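Local coordinates for cobalamin biosynthesis protein (cbiD) (Archaeoglobus fulgidus, PDB 1SR8), which probably catalyses S-adenosyl-L-methionine-dependent methylation of C-1 in cobalt-precorrin-5B, giving cobalt-precorrin-6A on the anaerobic route to adenosylcobalamin, at residues P5-R10 with K218-A223; L29-E34 with L38-T43; K91-H96 with V100-I105; F189-P192 with K196-E199. One frame throughout, in Å; residues are numbered along the deposited sequence.

Contact 1 of 4, residues P5-R10 with K218-A223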
loop_
_atom_site.group_PDB
_atom_site.type_symbol
_atom_site.label_atom_id
_atom_site.label_comp_id
_atom_site.label_asym_id
_atom_site.label_seq_id
_atom_site.Cartn_x
_atom_site.Cartn_y
_atom_site.Cartn_z
ATOM N N PRO A 5 -7.758 -2.731 10.576
ATOM C CA PRO A 5 -8.620 -1.892 9.735
ATOM C C PRO A 5 -8.489 -2.065 8.224
ATOM O O PRO A 5 -9.360 -1.635 7.478
ATOM C CB PRO A 5 -8.272 -0.478 10.193
ATOM C CG PRO A 5 -6.851 -0.592 10.566
ATOM C CD PRO A 5 -6.793 -1.901 11.317
ATOM N N ILE A 6 -7.415 -2.700 7.770
ATOM C CA ILE A 6 -7.206 -2.893 6.340
ATOM C C ILE A 6 -7.492 -4.316 5.878
ATOM O O ILE A 6 -8.342 -4.528 5.002
ATOM C CB ILE A 6 -5.764 -2.518 5.934
ATOM C CG1 ILE A 6 -5.513 -1.043 6.226
ATOM C CG2 ILE A 6 -5.539 -2.786 4.447
ATOM C CD1 ILE A 6 -4.071 -0.672 6.095
ATOM N N GLU A 7 -6.802 -5.293 6.464
ATOM C CA GLU A 7 -7.011 -6.671 6.061
ATOM C C GLU A 7 -8.161 -7.345 6.791
ATOM O O GLU A 7 -8.546 -8.456 6.448
ATOM C CB GLU A 7 -5.735 -7.476 6.225
ATOM C CG GLU A 7 -5.667 -8.617 5.247
ATOM C CD GLU A 7 -4.278 -9.172 5.091
ATOM O OE1 GLU A 7 -3.311 -8.387 4.993
ATOM O OE2 GLU A 7 -4.149 -10.406 5.044
ATOM N N LEU A 8 -8.687 -6.678 7.813
ATOM C CA LEU A 8 -9.851 -7.163 8.558
ATOM C C LEU A 8 -9.795 -8.440 9.407
ATOM O O LEU A 8 -10.836 -8.932 9.852
ATOM C CB LEU A 8 -11.034 -7.267 7.591
ATOM C CG LEU A 8 -11.861 -5.999 7.341
ATOM C CD1 LEU A 8 -11.002 -4.757 7.332
ATOM C CD2 LEU A 8 -12.597 -6.159 6.031
ATOM N N TYR A 9 -8.612 -8.987 9.640
ATOM C CA TYR A 9 -8.527 -10.177 10.472
ATOM C C TYR A 9 -8.488 -9.722 11.924
ATOM O O TYR A 9 -8.323 -8.530 12.217
ATOM C CB TYR A 9 -7.279 -10.998 10.136
ATOM C CG TYR A 9 -6.009 -10.178 10.021
ATOM C CD1 TYR A 9 -5.486 -9.495 11.123
ATOM C CD2 TYR A 9 -5.333 -10.076 8.803
ATOM C CE1 TYR A 9 -4.326 -8.730 11.016
ATOM C CE2 TYR A 9 -4.171 -9.312 8.687
ATOM C CZ TYR A 9 -3.675 -8.642 9.797
ATOM O OH TYR A 9 -2.529 -7.886 9.678
ATOM N N ARG A 10 -8.652 -10.674 12.833
ATOM C CA ARG A 10 -8.631 -10.377 14.254
ATOM C C ARG A 10 -7.273 -10.713 14.841
ATOM O O ARG A 10 -6.580 -11.613 14.367
ATOM C CB ARG A 10 -9.702 -11.186 14.975
ATOM C CG ARG A 10 -9.550 -11.174 16.469
ATOM C CD ARG A 10 -10.516 -12.119 17.147
ATOM N NE ARG A 10 -10.507 -11.895 18.585
ATOM C CZ ARG A 10 -11.452 -12.322 19.414
ATOM N NH1 ARG A 10 -12.491 -13.006 18.952
ATOM N NH2 ARG A 10 -11.371 -12.042 20.708
ATOM N N LYS A 218 -6.202 -6.823 -4.840
ATOM C CA LYS A 218 -7.258 -7.123 -5.806
ATOM C C LYS A 218 -7.746 -8.549 -5.622
ATOM O O LYS A 218 -8.949 -8.803 -5.674
ATOM C CB LYS A 218 -6.763 -6.909 -7.240
ATOM C CG LYS A 218 -6.225 -5.492 -7.470
ATOM C CD LYS A 218 -5.881 -5.200 -8.937
ATOM C CE LYS A 218 -4.721 -4.198 -9.049
ATOM N NZ LYS A 218 -4.984 -2.884 -8.378
ATOM N N ALA A 219 -6.805 -9.464 -5.392
ATOM C CA ALA A 219 -7.111 -10.878 -5.171
ATOM C C ALA A 219 -7.945 -11.032 -3.907
ATOM O O ALA A 219 -8.907 -11.805 -3.860
ATOM C CB ALA A 219 -5.827 -11.673 -5.030
ATOM N N TRP A 220 -7.553 -10.286 -2.884
ATOM C CA TRP A 220 -8.218 -10.285 -1.589
ATOM C C TRP A 220 -9.670 -9.853 -1.756
ATOM O O TRP A 220 -10.569 -10.436 -1.158
ATOM C CB TRP A 220 -7.480 -9.318 -0.658
ATOM C CG TRP A 220 -7.993 -9.246 0.753
ATOM C CD1 TRP A 220 -7.618 -10.033 1.807
ATOM C CD2 TRP A 220 -8.920 -8.287 1.277
ATOM N NE1 TRP A 220 -8.246 -9.615 2.954
ATOM C CE2 TRP A 220 -9.052 -8.547 2.659
ATOM C CE3 TRP A 220 -9.647 -7.232 0.713
ATOM C CZ2 TRP A 220 -9.883 -7.787 3.490
ATOM C CZ3 TRP A 220 -10.473 -6.476 1.537
ATOM C CH2 TRP A 220 -10.584 -6.758 2.915
ATOM N N LEU A 221 -9.890 -8.822 -2.568
ATOM C CA LEU A 221 -11.229 -8.307 -2.826
ATOM C C LEU A 221 -12.032 -9.359 -3.567
ATOM O O LEU A 221 -13.224 -9.535 -3.323
ATOM C CB LEU A 221 -11.166 -7.029 -3.669
ATOM C CG LEU A 221 -10.696 -5.766 -2.940
ATOM C CD1 LEU A 221 -10.468 -4.631 -3.927
ATOM C CD2 LEU A 221 -11.731 -5.366 -1.913
ATOM N N TYR A 222 -11.369 -10.064 -4.473
ATOM C CA TYR A 222 -12.040 -11.102 -5.234
ATOM C C TYR A 222 -12.509 -12.209 -4.308
ATOM O O TYR A 222 -13.648 -12.643 -4.384
ATOM C CB TYR A 222 -11.100 -11.690 -6.273
ATOM C CG TYR A 222 -11.783 -12.645 -7.217
ATOM C CD1 TYR A 222 -12.549 -12.171 -8.289
ATOM C CD2 TYR A 222 -11.655 -14.026 -7.052
ATOM C CE1 TYR A 222 -13.165 -13.053 -9.177
ATOM C CE2 TYR A 222 -12.266 -14.917 -7.930
ATOM C CZ TYR A 222 -13.016 -14.427 -8.992
ATOM O OH TYR A 222 -13.590 -15.313 -9.882
ATOM N N ALA A 223 -11.621 -12.665 -3.435
ATOM C CA ALA A 223 -11.952 -13.729 -2.492
ATOM C C ALA A 223 -13.078 -13.306 -1.545
ATOM O O ALA A 223 -13.942 -14.111 -1.202
ATOM C CB ALA A 223 -10.707 -14.126 -1.690
#

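Contact 2 of 4, residues L29-E34 with L38-T43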
loop_
_atom_site.group_PDB
_atom_site.type_symbol
_atom_site.label_atom_id
_atom_site.label_comp_id
_atom_site.label_asym_id
_atom_site.label_seq_id
_atom_site.Cartn_x
_atom_site.Cartn_y
_atom_site.Cartn_z
ATOM N N LEU A 29 -1.158 1.818 10.802
ATOM C CA LEU A 29 0.298 1.858 10.765
ATOM C C LEU A 29 1.005 0.753 11.562
ATOM O O LEU A 29 2.224 0.590 11.457
ATOM C CB LEU A 29 0.781 3.250 11.202
ATOM C CG LEU A 29 0.430 4.365 10.200
ATOM C CD1 LEU A 29 0.589 5.717 10.861
ATOM C CD2 LEU A 29 1.312 4.266 8.967
ATOM N N TYR A 30 0.251 -0.021 12.336
ATOM C CA TYR A 30 0.862 -1.096 13.103
ATOM C C TYR A 30 0.160 -2.439 12.998
ATOM O O TYR A 30 -1.072 -2.527 13.068
ATOM C CB TYR A 30 0.951 -0.723 14.581
ATOM C CG TYR A 30 1.789 0.495 14.858
ATOM C CD1 TYR A 30 1.255 1.773 14.715
ATOM C CD2 TYR A 30 3.125 0.372 15.231
ATOM C CE1 TYR A 30 2.029 2.898 14.934
ATOM C CE2 TYR A 30 3.912 1.492 15.451
ATOM C CZ TYR A 30 3.358 2.753 15.297
ATOM O OH TYR A 30 4.136 3.877 15.471
ATOM N N ILE A 31 0.974 -3.478 12.819
ATOM C CA ILE A 31 0.513 -4.858 12.769
ATOM C C ILE A 31 1.044 -5.473 14.066
ATOM O O ILE A 31 2.249 -5.664 14.241
ATOM C CB ILE A 31 1.110 -5.657 11.592
ATOM C CG1 ILE A 31 0.600 -5.115 10.259
ATOM C CG2 ILE A 31 0.730 -7.120 11.731
ATOM C CD1 ILE A 31 1.117 -5.883 9.060
ATOM N N LEU A 32 0.138 -5.761 14.984
ATOM C CA LEU A 32 0.511 -6.340 16.260
ATOM C C LEU A 32 0.994 -7.772 16.066
ATOM O O LEU A 32 0.412 -8.531 15.294
ATOM C CB LEU A 32 -0.702 -6.298 17.188
ATOM C CG LEU A 32 -0.711 -7.046 18.514
ATOM C CD1 LEU A 32 0.368 -6.513 19.441
ATOM C CD2 LEU A 32 -2.081 -6.874 19.139
ATOM N N THR A 33 2.083 -8.125 16.743
ATOM C CA THR A 33 2.618 -9.479 16.665
ATOM C C THR A 33 2.605 -10.118 18.051
ATOM O O THR A 33 2.212 -9.495 19.047
ATOM C CB THR A 33 4.068 -9.523 16.131
ATOM O OG1 THR A 33 4.968 -9.039 17.133
ATOM C CG2 THR A 33 4.197 -8.674 14.882
ATOM N N GLU A 34 3.038 -11.372 18.096
ATOM C CA GLU A 34 3.093 -12.149 19.329
ATOM C C GLU A 34 3.927 -11.409 20.384
ATOM O O GLU A 34 3.574 -11.377 21.566
ATOM C CB GLU A 34 3.705 -13.519 19.022
ATOM C CG GLU A 34 3.246 -14.650 19.919
ATOM C CD GLU A 34 3.596 -16.016 19.345
ATOM O OE1 GLU A 34 4.787 -16.257 19.065
ATOM O OE2 GLU A 34 2.680 -16.848 19.173
ATOM N N LEU A 38 4.790 -4.561 14.138
ATOM C CA LEU A 38 5.460 -4.457 12.844
ATOM C C LEU A 38 4.905 -3.138 12.316
ATOM O O LEU A 38 3.715 -2.850 12.475
ATOM C CB LEU A 38 5.087 -5.604 11.899
ATOM C CG LEU A 38 5.956 -6.864 11.950
ATOM C CD1 LEU A 38 5.381 -7.933 11.031
ATOM C CD2 LEU A 38 7.367 -6.523 11.528
ATOM N N ARG A 39 5.767 -2.325 11.718
ATOM C CA ARG A 39 5.360 -1.022 11.201
ATOM C C ARG A 39 5.008 -1.041 9.705
ATOM O O ARG A 39 5.786 -1.515 8.879
ATOM C CB ARG A 39 6.479 0.009 11.463
ATOM C CG ARG A 39 6.825 0.224 12.947
ATOM C CD ARG A 39 8.286 0.667 13.154
ATOM N NE ARG A 39 8.454 2.108 13.382
ATOM C CZ ARG A 39 8.220 2.744 14.537
ATOM N NH1 ARG A 39 7.798 2.076 15.609
ATOM N NH2 ARG A 39 8.414 4.059 14.628
ATOM N N ARG A 40 3.821 -0.544 9.372
ATOM C CA ARG A 40 3.408 -0.446 7.977
ATOM C C ARG A 40 3.989 0.867 7.450
ATOM O O ARG A 40 4.278 1.781 8.228
ATOM C CB ARG A 40 1.882 -0.373 7.850
ATOM C CG ARG A 40 1.152 -1.674 8.086
ATOM C CD ARG A 40 0.040 -1.822 7.064
ATOM N NE ARG A 40 -0.698 -3.071 7.207
ATOM C CZ ARG A 40 -1.644 -3.281 8.117
ATOM N NH1 ARG A 40 -1.968 -2.321 8.970
ATOM N NH2 ARG A 40 -2.272 -4.451 8.169
ATOM N N GLY A 41 4.151 0.968 6.137
ATOM C CA GLY A 41 4.665 2.197 5.558
ATOM C C GLY A 41 3.549 2.893 4.810
ATOM O O GLY A 41 2.387 2.498 4.919
ATOM N N ILE A 42 3.888 3.946 4.073
ATOM C CA ILE A 42 2.906 4.667 3.271
ATOM C C ILE A 42 3.339 4.506 1.823
ATOM O O ILE A 42 4.535 4.495 1.523
ATOM C CB ILE A 42 2.838 6.178 3.610
ATOM C CG1 ILE A 42 4.239 6.801 3.539
ATOM C CG2 ILE A 42 2.181 6.371 4.973
ATOM C CD1 ILE A 42 4.249 8.322 3.605
ATOM N N THR A 43 2.371 4.364 0.927
ATOM C CA THR A 43 2.668 4.195 -0.489
ATOM C C THR A 43 3.101 5.505 -1.159
ATOM O O THR A 43 2.988 6.582 -0.580
ATOM C CB THR A 43 1.431 3.710 -1.244
ATOM O OG1 THR A 43 0.364 4.632 -1.009
ATOM C CG2 THR A 43 1.024 2.332 -0.790
HETATM O O HOH W 1 4.470 2.379 10.615
HETATM O O HOH W 2 -2.959 -1.354 11.791
#

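Contact 3 of 4, residues K91-H96 with V100-I105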
loop_
_atom_site.group_PDB
_atom_site.type_symbol
_atom_site.label_atom_id
_atom_site.label_comp_id
_atom_site.label_asym_id
_atom_site.label_seq_id
_atom_site.Cartn_x
_atom_site.Cartn_y
_atom_site.Cartn_z
ATOM N N LYS A 91 8.901 9.151 1.554
ATOM C CA LYS A 91 8.119 7.941 1.743
ATOM C C LYS A 91 8.852 7.001 2.694
ATOM O O LYS A 91 10.084 6.891 2.645
ATOM C CB LYS A 91 7.923 7.207 0.419
ATOM C CG LYS A 91 7.576 5.745 0.635
ATOM C CD LYS A 91 7.409 4.967 -0.638
ATOM C CE LYS A 91 7.225 3.496 -0.295
ATOM N NZ LYS A 91 7.067 2.634 -1.488
ATOM N N PHE A 92 8.104 6.328 3.561
ATOM C CA PHE A 92 8.711 5.352 4.460
ATOM C C PHE A 92 7.999 4.030 4.256
ATOM O O PHE A 92 6.784 3.996 4.060
ATOM C CB PHE A 92 8.647 5.811 5.925
ATOM C CG PHE A 92 7.261 5.993 6.472
ATOM C CD1 PHE A 92 6.535 4.906 6.948
ATOM C CD2 PHE A 92 6.707 7.270 6.577
ATOM C CE1 PHE A 92 5.278 5.081 7.530
ATOM C CE2 PHE A 92 5.452 7.460 7.156
ATOM C CZ PHE A 92 4.732 6.360 7.637
ATOM N N SER A 93 8.761 2.942 4.275
ATOM C CA SER A 93 8.196 1.614 4.057
ATOM C C SER A 93 8.003 0.756 5.315
ATOM O O SER A 93 7.747 -0.437 5.214
ATOM C CB SER A 93 9.065 0.861 3.046
ATOM O OG SER A 93 9.215 1.615 1.849
ATOM N N GLY A 94 8.105 1.357 6.495
ATOM C CA GLY A 94 7.932 0.589 7.714
ATOM C C GLY A 94 8.937 -0.545 7.801
ATOM O O GLY A 94 10.102 -0.371 7.446
ATOM N N ASP A 95 8.503 -1.717 8.253
ATOM C CA ASP A 95 9.420 -2.841 8.380
ATOM C C ASP A 95 9.550 -3.739 7.156
ATOM O O ASP A 95 9.954 -4.897 7.261
ATOM C CB ASP A 95 9.053 -3.674 9.608
ATOM C CG ASP A 95 9.364 -2.951 10.899
ATOM O OD1 ASP A 95 10.536 -2.559 11.080
ATOM O OD2 ASP A 95 8.453 -2.766 11.733
ATOM N N HIS A 96 9.217 -3.206 5.990
ATOM C CA HIS A 96 9.343 -3.976 4.761
ATOM C C HIS A 96 10.828 -4.317 4.623
ATOM O O HIS A 96 11.662 -3.419 4.568
ATOM C CB HIS A 96 8.880 -3.125 3.582
ATOM C CG HIS A 96 8.747 -3.883 2.302
ATOM N ND1 HIS A 96 9.816 -4.485 1.679
ATOM C CD2 HIS A 96 7.668 -4.129 1.522
ATOM C CE1 HIS A 96 9.402 -5.070 0.568
ATOM N NE2 HIS A 96 8.102 -4.868 0.451
ATOM N N VAL A 100 12.374 -0.779 -2.730
ATOM C CA VAL A 100 13.283 0.072 -3.502
ATOM C C VAL A 100 13.026 1.580 -3.458
ATOM O O VAL A 100 13.955 2.361 -3.663
ATOM C CB VAL A 100 13.342 -0.380 -4.977
ATOM C CG1 VAL A 100 12.002 -0.159 -5.645
ATOM C CG2 VAL A 100 14.439 0.367 -5.705
ATOM N N THR A 101 11.785 1.997 -3.193
ATOM C CA THR A 101 11.471 3.421 -3.127
ATOM C C THR A 101 11.334 3.941 -1.706
ATOM O O THR A 101 10.857 5.053 -1.488
ATOM C CB THR A 101 10.180 3.786 -3.906
ATOM O OG1 THR A 101 9.060 3.078 -3.367
ATOM C CG2 THR A 101 10.331 3.445 -5.372
ATOM N N ASN A 102 11.739 3.141 -0.729
ATOM C CA ASN A 102 11.676 3.596 0.657
ATOM C C ASN A 102 12.600 4.816 0.728
ATOM O O ASN A 102 13.634 4.851 0.066
ATOM C CB ASN A 102 12.163 2.485 1.600
ATOM C CG ASN A 102 12.372 2.967 3.029
ATOM O OD1 ASN A 102 11.500 3.589 3.631
ATOM N ND2 ASN A 102 13.537 2.668 3.579
ATOM N N GLY A 103 12.211 5.830 1.491
ATOM C CA GLY A 103 13.042 7.019 1.604
ATOM C C GLY A 103 13.057 7.963 0.407
ATOM O O GLY A 103 13.718 9.000 0.448
ATOM N N ILE A 104 12.331 7.632 -0.660
ATOM C CA ILE A 104 12.303 8.493 -1.839
ATOM C C ILE A 104 11.523 9.790 -1.572
ATOM O O ILE A 104 10.462 9.777 -0.947
ATOM C CB ILE A 104 11.703 7.744 -3.050
ATOM C CG1 ILE A 104 12.303 8.299 -4.340
ATOM C CG2 ILE A 104 10.186 7.884 -3.069
ATOM C CD1 ILE A 104 12.165 7.378 -5.515
ATOM N N ILE A 105 12.058 10.914 -2.038
ATOM C CA ILE A 105 11.411 12.201 -1.824
ATOM C C ILE A 105 10.361 12.584 -2.860
ATOM O O ILE A 105 10.547 12.403 -4.064
ATOM C CB ILE A 105 12.443 13.346 -1.782
ATOM C CG1 ILE A 105 13.292 13.251 -0.514
ATOM C CG2 ILE A 105 11.734 14.687 -1.837
ATOM C CD1 ILE A 105 12.530 13.552 0.749
#

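Contact 4 of 4, residues F189-P192 with K196-E199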
loop_
_atom_site.group_PDB
_atom_site.type_symbol
_atom_site.label_atom_id
_atom_site.label_comp_id
_atom_site.label_asym_id
_atom_site.label_seq_id
_atom_site.Cartn_x
_atom_site.Cartn_y
_atom_site.Cartn_z
ATOM N N PHE A 189 -1.347 1.994 2.154
ATOM C CA PHE A 189 -0.298 1.554 3.071
ATOM C C PHE A 189 0.629 0.542 2.422
ATOM O O PHE A 189 0.248 -0.139 1.464
ATOM C CB PHE A 189 -0.924 0.914 4.318
ATOM C CG PHE A 189 -1.786 1.852 5.120
ATOM C CD1 PHE A 189 -1.297 2.452 6.273
ATOM C CD2 PHE A 189 -3.088 2.131 4.724
ATOM C CE1 PHE A 189 -2.095 3.317 7.025
ATOM C CE2 PHE A 189 -3.895 2.993 5.464
ATOM C CZ PHE A 189 -3.398 3.587 6.617
ATOM N N VAL A 190 1.850 0.455 2.950
ATOM C CA VAL A 190 2.840 -0.494 2.459
ATOM C C VAL A 190 2.896 -1.660 3.449
ATOM O O VAL A 190 3.179 -1.463 4.627
ATOM C CB VAL A 190 4.242 0.161 2.348
ATOM C CG1 VAL A 190 5.301 -0.896 2.084
ATOM C CG2 VAL A 190 4.252 1.170 1.222
ATOM N N GLU A 191 2.591 -2.865 2.976
ATOM C CA GLU A 191 2.624 -4.053 3.820
ATOM C C GLU A 191 4.104 -4.359 4.083
ATOM O O GLU A 191 4.878 -4.524 3.135
ATOM C CB GLU A 191 1.950 -5.224 3.093
ATOM C CG GLU A 191 1.765 -6.471 3.947
ATOM C CD GLU A 191 0.679 -6.329 5.013
ATOM O OE1 GLU A 191 0.212 -5.199 5.269
ATOM O OE2 GLU A 191 0.296 -7.360 5.609
ATOM N N PRO A 192 4.514 -4.446 5.371
ATOM C CA PRO A 192 5.902 -4.718 5.783
ATOM C C PRO A 192 6.397 -6.144 5.583
ATOM O O PRO A 192 6.696 -6.862 6.543
ATOM C CB PRO A 192 5.908 -4.308 7.245
ATOM C CG PRO A 192 4.553 -4.748 7.687
ATOM C CD PRO A 192 3.646 -4.302 6.555
ATOM N N LYS A 196 9.217 -12.130 9.667
ATOM C CA LYS A 196 8.400 -11.913 10.849
ATOM C C LYS A 196 6.929 -11.726 10.477
ATOM O O LYS A 196 6.046 -12.290 11.125
ATOM C CB LYS A 196 8.904 -10.690 11.613
ATOM C CG LYS A 196 8.039 -10.273 12.807
ATOM C CD LYS A 196 8.091 -11.290 13.946
ATOM C CE LYS A 196 7.365 -10.778 15.196
ATOM N NZ LYS A 196 7.498 -11.746 16.335
ATOM N N LEU A 197 6.665 -10.935 9.439
ATOM C CA LEU A 197 5.289 -10.712 9.002
ATOM C C LEU A 197 4.668 -12.000 8.478
ATOM O O LEU A 197 3.538 -12.326 8.823
ATOM C CB LEU A 197 5.215 -9.642 7.902
ATOM C CG LEU A 197 3.808 -9.350 7.350
ATOM C CD1 LEU A 197 2.923 -8.801 8.466
ATOM C CD2 LEU A 197 3.891 -8.355 6.202
ATOM N N VAL A 198 5.403 -12.730 7.640
ATOM C CA VAL A 198 4.880 -13.976 7.085
ATOM C C VAL A 198 4.503 -14.968 8.188
ATOM O O VAL A 198 3.475 -15.635 8.085
ATOM C CB VAL A 198 5.888 -14.651 6.115
ATOM C CG1 VAL A 198 5.344 -15.987 5.644
ATOM C CG2 VAL A 198 6.131 -13.763 4.908
ATOM N N GLU A 199 5.320 -15.050 9.240
ATOM C CA GLU A 199 5.061 -15.967 10.356
ATOM C C GLU A 199 3.916 -15.478 11.216
ATOM O O GLU A 199 3.093 -16.271 11.689
ATOM C CB GLU A 199 6.294 -16.105 11.243
ATOM C CG GLU A 199 7.562 -16.428 10.497
ATOM C CD GLU A 199 8.733 -16.641 11.437
ATOM O OE1 GLU A 199 8.828 -15.895 12.446
ATOM O OE2 GLU A 199 9.556 -17.547 11.159
#

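Contact 1 of 4, residues P5-R10 with K218-A223
The N-terminal loop lies against a helix of the parallel alpha/beta region, with the indole of Trp220 received by the Ile6 carbonyl, the Glu7 carbonyl and CG, and a Leu8 methyl. Trp220 CG stands anti to the backbone N (chi1 -177°), which carries the six-membered part of the ring out from the helix to the loop. Its rim does the touching: CZ2 comes to 3.3 Å from Glu7 O, which lies near the ring plane, and CH2 meets the Leu8 methyl CD2 in plane at 3.8 Å. Ile6 O is also near CH2, while Arg217 takes that oxygen as a hydrogen-bond acceptor. Helix 217-226 is the crossover of a beta-alpha-beta unit, leading from strand 210-214 to its parallel neighbour 231-234, and Trp220 NE1 makes a weak hydrogen bond to Pro232 O. Glu7 CG packs 3.6 Å from Trp220 NE1, with the carboxylate plane turned 75° from the indole. That carboxylate is held elsewhere, OE2 by Val234 N and OE1 by a salt bridge to Lys201. With an alanine in place of Trp220 the indole is gone, which would probably open a gap between helix and loop and leave Leu8 CD2 and Glu7 CG without their packing partner.

Contact 2 of 4, residues L29-E34 with L38-T43
Backbone hydrogen bonds between Ile31 and Leu38 set the pairing. Ile31 N gives a nearly straight bond to Leu38 O at 2.8 Å, within the carbonyl plane, and Leu38 N returns one to Ile31 O. A third runs from Arg40 N to Leu29 O at 2.9 Å, the donor standing 46° above that carbonyl's plane. One water donates to both Leu29 O and Arg40 O, bridging the strands; a second donates to Tyr30 O and takes a weak bond from Arg40 NH1.

Among the side chains, Ile31 lays CG1 over the centre of one face of the Arg40 guanidinium, 3.5 Å above its plane. A bend at chi2 (-138°) in Arg40 brings the flat group under the isoleucine. Its charge is engaged too, NE and NH2 in salt bridges to Glu191 and Asp4, NH1 bonded to Gly28 O. Thr33 crosses Leu38 at about a right angle, CG2 3.9 Å from Leu38 CG. On the other face of the sheet, Tyr30 and Arg39 run side by side: NH1 of Arg39 sits at the ring edge, 3.9 Å from Tyr30 CE2, with the two planes 89° apart.

Non-hydrogen-bonded Tyr30-Arg39 beside hydrogen-bonded Ile31-Leu38 is the register of an antiparallel beta hairpin, here strands 30-33 and 36-42.

Contact 3 of 4, residues K91-H96 with V100-I105
Lys91 is hydrogen-bonded through its backbone to Gly103 and Ile104 where the chain returns between the antiparallel strands 86-90 and 105-111, a long connection with a type II' turn at Ser93-His96 and a type II turn at Thr101-Ile104. Both turns hold a glycine at positive phi, Gly94 and Gly103.

Two backbone bonds tie the bases of the loop: Lys91 N donates to Ile104 O at 3.0 Å, almost straight at 171°, and Gly103 N donates to Lys91 O.

Among polar side chains, Lys91 is fully extended, its CG anti to the backbone N (chi1 159°), and runs past Thr101 O to set NZ 2.8 Å from Thr101 OG1, to which it donates. NZ also forms a salt bridge with Asp99 OD2, an oxygen that Ser93 OG shares by a hydrogen bond. A methionine in place of Lys91 would probably leave Asp99 without its cationic mate and take the donor from Thr101 OG1.

Packing is close where Ser93 OG abuts Asn102 CB, at 3.1 Å. Asn102 reaches back with its amide oxygen: Ser93 N donates to OD1 at 2.9 Å, coming from 39° above the plane of the amide, while Phe92 CA lies 3.4 Å from that OD1.

Contact 4 of 4, residues F189-P192 with K196-E199
The flat carboxylate of Glu191 is approached obliquely by a methyl of Leu197 and has charged partners at its two oxygens. Leu197 CD2 comes to 3.8 Å from Glu191 OE2, and CD1 is a little farther from the same oxygen. OE2 is also in a salt bridge with Lys201, and OE1 in one with Arg40 NE. Lys201, farther along the helix of Leu197, and Arg40 of strand 36-42 thus hold one oxygen each, which restrains the turn of the group. The other planar group is the Pro192 carbonyl, which Leu197 CD2 meets broadside: the methyl is 3.2 Å from Pro192 O and hardly farther, 3.4 Å, from Pro192 C. Leu197 CB comes near this oxygen as well, at 3.4 Å, so two carbons of one side chain border it.

The backbone here leaves strand 189-190, an outer strand of the three-stranded antiparallel sheet, and after a short loop enters helix 195-204. Leu197, early in that helix, points back at the segment just left, its CG anti to the backbone N (chi1 179°). Ile31 and Leu38 of the sheet's other two strands also touch this leucine.

Apolar contact completes the seam. In Glu191, chi1 (-173°) carries CG to the leucine, 3.6 Å from Leu197 CD2, and the bend at chi2 (72°) turns the carboxylate; the two side chains cross at about a right angle. Pro192 crosses Leu197 in the same manner, its ring carbon CG 4.0 Å from Leu197 CD2.

In the fold
Contacts 1 and 4 are buried and rest on packing, with no hydrogen bond across either; contacts 2 and 3 are only partly buried and are laced by backbone bonds. Contacts 2 and 4 lie closest, centres about 7 Å apart, and share the three-stranded sheet, where Gly41 O meets Val190 N. Contact 3 joins strand 36-42 through Phe92 O with Ile42 N and Asp95 with Arg39 N, though its own residues belong to the connection in the six-stranded sheet. Contact 1 reaches the parallel sheet's helix yet touches contacts 2 and 4 through Ile6 and Tyr9. It lies across the chain's centre from contact 3, which it does not touch.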